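Diketoreductase (Acinetobacter baylyi, PDB 4E12) catalyses the reduction of dicarbonyl compounds with NADH and probably also acts as an NAD-dependent (3S)-3-hydroxyacyl-CoA dehydrogenase. Local coordinates at residues 7-12 with 17-22; 41-46 with 73-78. All blocks are in the same frame, centred on the assembly; numbering follows the deposited sequence.

Overall arrangement
Both contacts belong to the NAD-binding Rossmann domain and reach the same sheet, with centres 10 Å apart. Contact 1 joins strand 6-10 to helix 14-25; contact 2 sets helix 37-57 against the edge strand 74-76. They touch directly. The CB atoms of Thr12 and Ala43 lie 3.4 Å apart, and Thr12 O is 2.9 Å from Arg46 NH1. Phe21 CD1 also meets Ile73 CD1 at 4.2 Å. The cofactor site lies close to this junction: Thr12 binds NAD(+), as does Asp34, whose side chain is about 6 Å from that of Ala43 (nearest atoms). No NAD(+) is bound to this chain here.

Contact 1: 7-12 with 17-22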
ATOM      1  N   VAL A   7     -11.452 -17.765  29.530  1.00 31.66           N
ATOM      2  CA  VAL A   7     -11.380 -17.770  28.096  1.00 31.03           C
ATOM      3  C   VAL A   7     -10.929 -19.133  27.658  1.00 29.24           C
ATOM      4  O   VAL A   7      -9.932 -19.647  28.170  1.00 34.53           O
ATOM      5  CB  VAL A   7     -10.399 -16.689  27.585  1.00 28.43           C
ATOM      6  CG1 VAL A   7     -10.329 -16.738  26.061  1.00 31.86           C
ATOM      7  CG2 VAL A   7     -10.863 -15.315  28.053  1.00 32.00           C
ATOM      8  N   THR A   8     -11.685 -19.725  26.739  1.00 31.02           N
ATOM      9  CA  THR A   8     -11.285 -20.972  26.111  1.00 29.23           C
ATOM     10  C   THR A   8     -10.957 -20.717  24.653  1.00 30.31           C
ATOM     11  O   THR A   8     -11.693 -20.043  23.924  1.00 30.93           O
ATOM     12  CB  THR A   8     -12.370 -22.084  26.217  1.00 31.98           C
ATOM     13  OG1 THR A   8     -12.641 -22.341  27.605  1.00 32.98           O
ATOM     14  CG2 THR A   8     -11.888 -23.374  25.563  1.00 28.06           C
ATOM     15  N   VAL A   9      -9.824 -21.254  24.244  1.00 30.54           N
ATOM     16  CA  VAL A   9      -9.383 -21.141  22.870  1.00 32.27           C
ATOM     17  C   VAL A   9      -9.475 -22.529  22.250  1.00 29.08           C
ATOM     18  O   VAL A   9      -8.955 -23.487  22.825  1.00 33.14           O
ATOM     19  CB  VAL A   9      -7.936 -20.620  22.810  1.00 28.80           C
ATOM     20  CG1 VAL A   9      -7.476 -20.583  21.368  1.00 28.61           C
ATOM     21  CG2 VAL A   9      -7.859 -19.213  23.404  1.00 28.59           C
ATOM     22  N   LEU A  10     -10.157 -22.635  21.110  1.00 30.57           N
ATOM     23  CA  LEU A  10     -10.349 -23.911  20.427  1.00 31.70           C
ATOM     24  C   LEU A  10      -9.306 -24.035  19.334  1.00 30.87           C
ATOM     25  O   LEU A  10      -9.318 -23.284  18.351  1.00 29.50           O
ATOM     26  CB  LEU A  10     -11.733 -23.981  19.794  1.00 30.68           C
ATOM     27  CG  LEU A  10     -12.916 -23.615  20.680  1.00 30.93           C
ATOM     28  CD1 LEU A  10     -14.169 -23.867  19.865  1.00 31.64           C
ATOM     29  CD2 LEU A  10     -12.913 -24.443  21.963  1.00 30.80           C
ATOM     30  N   GLY A  11      -8.390 -24.974  19.505  1.00 31.36           N
ATOM     31  CA  GLY A  11      -7.303 -25.084  18.563  1.00 32.01           C
ATOM     32  C   GLY A  11      -6.010 -24.532  19.127  1.00 36.22           C
ATOM     33  O   GLY A  11      -5.985 -23.467  19.750  1.00 30.81           O
ATOM     34  N   THR A  12      -4.924 -25.253  18.908  1.00 34.37           N
ATOM     35  CA  THR A  12      -3.663 -24.902  19.530  1.00 34.27           C
ATOM     36  C   THR A  12      -2.552 -24.834  18.512  1.00 36.80           C
ATOM     37  O   THR A  12      -1.386 -25.072  18.843  1.00 34.84           O
ATOM     38  CB  THR A  12      -3.292 -25.903  20.628  1.00 35.61           C
ATOM     39  OG1 THR A  12      -3.205 -27.230  20.076  1.00 35.78           O
ATOM     40  CG2 THR A  12      -4.342 -25.867  21.728  1.00 32.16           C
ATOM     41  N   SER A  17      -2.386 -20.901  19.535  1.00 27.59           N
ATOM     42  CA  SER A  17      -1.456 -20.876  20.664  1.00 26.58           C
ATOM     43  C   SER A  17      -1.041 -19.439  20.988  1.00 26.74           C
ATOM     44  O   SER A  17      -0.914 -19.092  22.161  1.00 29.48           O
ATOM     45  CB  SER A  17      -0.229 -21.763  20.440  1.00 30.29           C
ATOM     46  OG  SER A  17       0.561 -21.270  19.382  1.00 33.24           O
ATOM     47  N   GLN A  18      -0.843 -18.599  19.973  1.00 30.79           N
ATOM     48  CA  GLN A  18      -0.518 -17.188  20.232  1.00 30.73           C
ATOM     49  C   GLN A  18      -1.671 -16.474  20.926  1.00 27.15           C
ATOM     50  O   GLN A  18      -1.462 -15.678  21.844  1.00 32.19           O
ATOM     51  CB  GLN A  18      -0.196 -16.450  18.936  1.00 32.71           C
ATOM     52  CG  GLN A  18       1.013 -16.989  18.232  1.00 37.33           C
ATOM     53  CD  GLN A  18       1.377 -16.220  16.983  1.00 36.54           C
ATOM     54  OE1 GLN A  18       1.246 -14.996  16.913  1.00 33.67           O
ATOM     55  NE2 GLN A  18       1.834 -16.943  15.984  1.00 38.21           N
ATOM     56  N   ILE A  19      -2.893 -16.740  20.476  1.00 29.68           N
ATOM     57  CA  ILE A  19      -4.060 -16.091  21.047  1.00 27.67           C
ATOM     58  C   ILE A  19      -4.204 -16.509  22.504  1.00 29.17           C
ATOM     59  O   ILE A  19      -4.463 -15.682  23.381  1.00 25.87           O
ATOM     60  CB  ILE A  19      -5.347 -16.476  20.274  1.00 30.96           C
ATOM     61  CG1 ILE A  19      -5.283 -15.938  18.838  1.00 31.27           C
ATOM     62  CG2 ILE A  19      -6.576 -15.983  21.029  1.00 28.94           C
ATOM     63  CD1 ILE A  19      -6.429 -16.397  17.937  1.00 32.45           C
ATOM     64  N   ALA A  20      -4.026 -17.801  22.744  1.00 30.00           N
ATOM     65  CA  ALA A  20      -4.138 -18.353  24.084  1.00 29.52           C
ATOM     66  C   ALA A  20      -3.059 -17.781  24.987  1.00 30.89           C
ATOM     67  O   ALA A  20      -3.346 -17.383  26.120  1.00 30.62           O
ATOM     68  CB  ALA A  20      -4.072 -19.873  24.032  1.00 26.50           C
ATOM     69  N   PHE A  21      -1.830 -17.689  24.478  1.00 29.43           N
ATOM     70  CA  PHE A  21      -0.727 -17.226  25.292  1.00 30.22           C
ATOM     71  C   PHE A  21      -0.833 -15.747  25.597  1.00 31.16           C
ATOM     72  O   PHE A  21      -0.649 -15.351  26.740  1.00 29.07           O
ATOM     73  CB  PHE A  21       0.646 -17.542  24.683  1.00 28.22           C
ATOM     74  CG  PHE A  21       1.765 -17.402  25.674  1.00 31.97           C
ATOM     75  CD1 PHE A  21       2.148 -18.490  26.457  1.00 30.17           C
ATOM     76  CD2 PHE A  21       2.429 -16.183  25.839  1.00 31.09           C
ATOM     77  CE1 PHE A  21       3.189 -18.369  27.403  1.00 33.07           C
ATOM     78  CE2 PHE A  21       3.462 -16.049  26.773  1.00 33.90           C
ATOM     79  CZ  PHE A  21       3.846 -17.142  27.554  1.00 34.14           C
ATOM     80  N   GLN A  22      -1.104 -14.932  24.585  1.00 27.87           N
ATOM     81  CA  GLN A  22      -1.349 -13.509  24.782  1.00 29.77           C
ATOM     82  C   GLN A  22      -2.432 -13.291  25.846  1.00 36.27           C
ATOM     83  O   GLN A  22      -2.322 -12.422  26.715  1.00 33.20           O
ATOM     84  CB  GLN A  22      -1.777 -12.860  23.452  1.00 27.18           C
ATOM     85  CG  GLN A  22      -1.949 -11.330  23.508  1.00 30.15           C
ATOM     86  CD  GLN A  22      -0.642 -10.557  23.648  1.00 29.13           C
ATOM     87  OE1 GLN A  22       0.449 -11.133  23.665  1.00 35.55           O
ATOM     88  NE2 GLN A  22      -0.751  -9.239  23.748  1.00 33.98           N
TER
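Val9 and Ala20 meet without a ring or other flat side chain between them, so the contact is aliphatic, methyl against helix backbone. Val9 CG2 lies 3.9 Å from Ala20 CA and is equally close to Ala20 CB, while Ile19 CG2 adds a second apolar neighbour at 4.2 Å from Val9 CG2. With chi1 of Val9 at 177°, CG2 lies anti to the carbonyl carbon and beside the backbone N, and is the branch that reaches the helix. With small Ala20 beneath it, strand and helix approach to 6.1 Å between the CA atoms of Val9 and Ala20.

Nearer the turn, Ser17 CB sits 3.9 Å from Thr12 O. Gly11 has a positive phi of 104°, at which a CB would collide with the carbonyl O of Leu10. This is the strand-turn-helix of a Rossmann beta-alpha-beta unit, consistent with a GxGxxG loop formed by Gly11, Gly13 and Gly16; Thr12, Val14 and Leu15 bind NAD(+).

No hydrogen bond spans the two segments. Ser17 OG pairs with Gly13 O, and Thr12 OG1 with Asp34 OD2, just past strand 29-33, which suggests that the strand-helix interface itself is apolar, while the hydroxyls bond to the turn and to Asp34.

Contact 2: 41-46 with 73-78; sequences DAAKKR and IRYSDD
Tyr75 OH rests against Lys44, whose CA and CG each come to 3.5 Å from Tyr75 OH. These are contacts with carbon, and no hydrogen bond joins the two segments. A fully extended Lys44 chain, trans from chi1 (-177°) onward, crosses the Tyr75 side chain at about a right angle. Its first methylenes therefore meet the phenol, while the ammonium end leads away from the strand.

The rest of the ring packs against the helix and Ile73. Tyr75 CE1 lies 3.9 Å from Lys44 CA, and the carbonyl carbon of Ala43 approaches the ring edge near its plane. Ala43 CB makes a looser apolar contact, 4.5 Å from Tyr75 CE1. On one face, Ile73 CG2 stands 4.1 Å above the ring plane, displaced toward the rim. Leu40, one turn back on the helix, also touches Tyr75.

In the fold, this is helix 37-57 lying against an edge strand, 74-76, of the Rossmann sheet within this chain. That strand runs parallel to strand 29-33, with backbone bonds from Arg74 and Ser76 to Val30, Ala32 and Asp34, and the connection between the two strands contains helices 37-57 and 65-72. The CA atoms of Lys44 and Tyr75 are 8.5 Å apart, a gap that the aromatic ring bridges.

At the end of the strand, Ser76 OG accepts from Asp78 N at 3.3 Å with an N-H...O angle of 164°, forming an ST turn. The turn leads into Asp78, at the N-cap position of helix 79-82. Asp78 OD2 binds a glycerol molecule, probably from the crystallisation liquor.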
ATOM      1  N   ASP A  41       0.025 -32.066  23.903  1.00 35.02           N
ATOM      2  CA  ASP A  41       1.465 -32.091  24.126  1.00 32.64           C
ATOM      3  C   ASP A  41       2.166 -31.094  23.210  1.00 33.74           C
ATOM      4  O   ASP A  41       3.076 -30.384  23.640  1.00 35.67           O
ATOM      5  CB  ASP A  41       2.047 -33.489  23.901  1.00 42.63           C
ATOM      6  CG  ASP A  41       1.640 -34.485  24.986  1.00 51.60           C
ATOM      7  OD1 ASP A  41       1.213 -34.055  26.087  1.00 52.86           O
ATOM      8  OD2 ASP A  41       1.753 -35.704  24.732  1.00 48.60           O
ATOM      9  N   ALA A  42       1.735 -31.028  21.954  1.00 36.15           N
ATOM     10  CA  ALA A  42       2.347 -30.112  20.997  1.00 35.40           C
ATOM     11  C   ALA A  42       2.044 -28.668  21.362  1.00 35.19           C
ATOM     12  O   ALA A  42       2.865 -27.776  21.139  1.00 37.20           O
ATOM     13  CB  ALA A  42       1.861 -30.411  19.598  1.00 35.77           C
ATOM     14  N   ALA A  43       0.868 -28.442  21.930  1.00 31.14           N
ATOM     15  CA  ALA A  43       0.453 -27.107  22.354  1.00 33.45           C
ATOM     16  C   ALA A  43       1.341 -26.619  23.485  1.00 36.29           C
ATOM     17  O   ALA A  43       1.772 -25.459  23.492  1.00 32.21           O
ATOM     18  CB  ALA A  43      -1.004 -27.119  22.803  1.00 32.81           C
ATOM     19  N   LYS A  44       1.604 -27.502  24.447  1.00 36.70           N
ATOM     20  CA  LYS A  44       2.489 -27.161  25.550  1.00 35.50           C
ATOM     21  C   LYS A  44       3.844 -26.745  24.981  1.00 35.66           C
ATOM     22  O   LYS A  44       4.415 -25.738  25.402  1.00 30.50           O
ATOM     23  CB  LYS A  44       2.635 -28.325  26.537  1.00 35.32           C
ATOM     24  CG  LYS A  44       3.499 -27.982  27.744  1.00 37.89           C
ATOM     25  CD  LYS A  44       3.577 -29.139  28.713  1.00 46.47           C
ATOM     26  CE  LYS A  44       4.534 -28.833  29.849  1.00 49.92           C
ATOM     27  NZ  LYS A  44       4.652 -29.983  30.793  1.00 66.83           N
ATOM     28  N   LYS A  45       4.342 -27.484  23.998  1.00 34.89           N
ATOM     29  CA  LYS A  45       5.569 -27.091  23.316  1.00 36.25           C
ATOM     30  C   LYS A  45       5.446 -25.711  22.662  1.00 34.85           C
ATOM     31  O   LYS A  45       6.361 -24.890  22.780  1.00 32.45           O
ATOM     32  CB  LYS A  45       6.022 -28.154  22.304  1.00 36.75           C
ATOM     33  CG  LYS A  45       6.374 -29.489  22.957  1.00 44.48           C
ATOM     34  CD  LYS A  45       6.695 -30.560  21.921  1.00 54.62           C
ATOM     35  CE  LYS A  45       6.952 -31.910  22.581  1.00 67.86           C
ATOM     36  NZ  LYS A  45       7.254 -32.979  21.583  1.00 64.86           N
ATOM     37  N   ARG A  46       4.334 -25.423  21.985  1.00 34.27           N
ATOM     38  CA  ARG A  46       4.219 -24.095  21.384  1.00 32.02           C
ATOM     39  C   ARG A  46       4.223 -23.042  22.479  1.00 31.51           C
ATOM     40  O   ARG A  46       4.830 -21.982  22.325  1.00 30.74           O
ATOM     41  CB  ARG A  46       2.973 -23.933  20.517  1.00 34.37           C
ATOM     42  CG  ARG A  46       2.963 -24.794  19.263  1.00 33.31           C
ATOM     43  CD  ARG A  46       1.811 -24.430  18.343  1.00 37.51           C
ATOM     44  NE  ARG A  46       1.873 -25.185  17.096  1.00 39.96           N
ATOM     45  CZ  ARG A  46       1.319 -26.379  16.912  1.00 58.72           C
ATOM     46  NH1 ARG A  46       0.652 -26.968  17.898  1.00 51.24           N
ATOM     47  NH2 ARG A  46       1.430 -26.992  15.742  1.00 64.52           N
ATOM     48  N   ILE A  73      -1.929 -21.977  32.341  1.00 34.64           N
ATOM     49  CA  ILE A  73      -2.802 -22.438  31.250  1.00 31.71           C
ATOM     50  C   ILE A  73      -3.347 -23.851  31.506  1.00 33.15           C
ATOM     51  O   ILE A  73      -2.594 -24.775  31.822  1.00 33.30           O
ATOM     52  CB  ILE A  73      -2.050 -22.427  29.891  1.00 31.90           C
ATOM     53  CG1 ILE A  73      -1.764 -20.983  29.469  1.00 30.45           C
ATOM     54  CG2 ILE A  73      -2.833 -23.196  28.842  1.00 32.36           C
ATOM     55  CD1 ILE A  73      -0.846 -20.847  28.301  1.00 36.57           C
ATOM     56  N   ARG A  74      -4.656 -24.012  31.370  1.00 33.08           N
ATOM     57  CA  ARG A  74      -5.286 -25.322  31.544  1.00 34.57           C
ATOM     58  C   ARG A  74      -5.455 -25.987  30.170  1.00 34.31           C
ATOM     59  O   ARG A  74      -5.832 -25.320  29.206  1.00 33.40           O
ATOM     60  CB  ARG A  74      -6.634 -25.148  32.251  1.00 40.06           C
ATOM     61  CG  ARG A  74      -7.328 -26.452  32.638  1.00 63.15           C
ATOM     62  CD  ARG A  74      -8.513 -26.227  33.580  1.00 91.24           C
ATOM     63  NE  ARG A  74      -9.636 -25.525  32.958  1.00110.04           N
ATOM     64  CZ  ARG A  74     -10.681 -26.131  32.399  1.00 86.38           C
ATOM     65  NH1 ARG A  74     -10.755 -27.457  32.375  1.00102.34           N
ATOM     66  NH2 ARG A  74     -11.662 -25.414  31.862  1.00 60.17           N
ATOM     67  N   TYR A  75      -5.162 -27.281  30.079  1.00 31.50           N
ATOM     68  CA  TYR A  75      -5.259 -28.008  28.820  1.00 31.98           C
ATOM     69  C   TYR A  75      -6.415 -28.960  28.907  1.00 33.44           C
ATOM     70  O   TYR A  75      -6.600 -29.624  29.933  1.00 34.12           O
ATOM     71  CB  TYR A  75      -4.003 -28.843  28.569  1.00 32.54           C
ATOM     72  CG  TYR A  75      -2.740 -28.043  28.528  1.00 33.93           C
ATOM     73  CD1 TYR A  75      -2.162 -27.697  27.309  1.00 33.24           C
ATOM     74  CD2 TYR A  75      -2.116 -27.627  29.702  1.00 34.92           C
ATOM     75  CE1 TYR A  75      -0.991 -26.963  27.252  1.00 33.61           C
ATOM     76  CE2 TYR A  75      -0.942 -26.879  29.658  1.00 31.20           C
ATOM     77  CZ  TYR A  75      -0.390 -26.556  28.426  1.00 36.08           C
ATOM     78  OH  TYR A  75       0.762 -25.826  28.342  1.00 34.11           O
ATOM     79  N   SER A  76      -7.173 -29.057  27.826  1.00 31.66           N
ATOM     80  CA  SER A  76      -8.343 -29.930  27.831  1.00 33.23           C
ATOM     81  C   SER A  76      -8.552 -30.570  26.460  1.00 35.31           C
ATOM     82  O   SER A  76      -8.338 -29.919  25.433  1.00 30.88           O
ATOM     83  CB  SER A  76      -9.573 -29.102  28.199  1.00 34.32           C
ATOM     84  OG  SER A  76     -10.736 -29.901  28.271  1.00 36.99           O
ATOM     85  N   ASP A  77      -8.961 -31.842  26.438  1.00 32.76           N
ATOM     86  CA  ASP A  77      -9.400 -32.437  25.179  1.00 33.84           C
ATOM     87  C   ASP A  77     -10.824 -32.941  25.309  1.00 35.44           C
ATOM     88  O   ASP A  77     -11.250 -33.859  24.605  1.00 37.45           O
ATOM     89  CB  ASP A  77      -8.443 -33.519  24.653  1.00 33.78           C
ATOM     90  CG  ASP A  77      -8.377 -34.759  25.535  1.00 40.05           C
ATOM     91  OD1 ASP A  77      -8.979 -34.798  26.638  1.00 35.74           O
ATOM     92  OD2 ASP A  77      -7.691 -35.711  25.106  1.00 45.61           O
ATOM     93  N   ASP A  78     -11.558 -32.319  26.220  1.00 36.48           N
ATOM     94  CA  ASP A  78     -12.961 -32.626  26.427  1.00 39.13           C
ATOM     95  C   ASP A  78     -13.720 -31.312  26.256  1.00 33.59           C
ATOM     96  O   ASP A  78     -13.734 -30.482  27.163  1.00 40.60           O
ATOM     97  CB  ASP A  78     -13.144 -33.175  27.848  1.00 41.65           C
ATOM     98  CG  ASP A  78     -14.587 -33.542  28.162  1.00 50.14           C
ATOM     99  OD1 ASP A  78     -15.499 -33.178  27.389  1.00 44.51           O
ATOM    100  OD2 ASP A  78     -14.801 -34.200  29.199  1.00 56.00           O
TER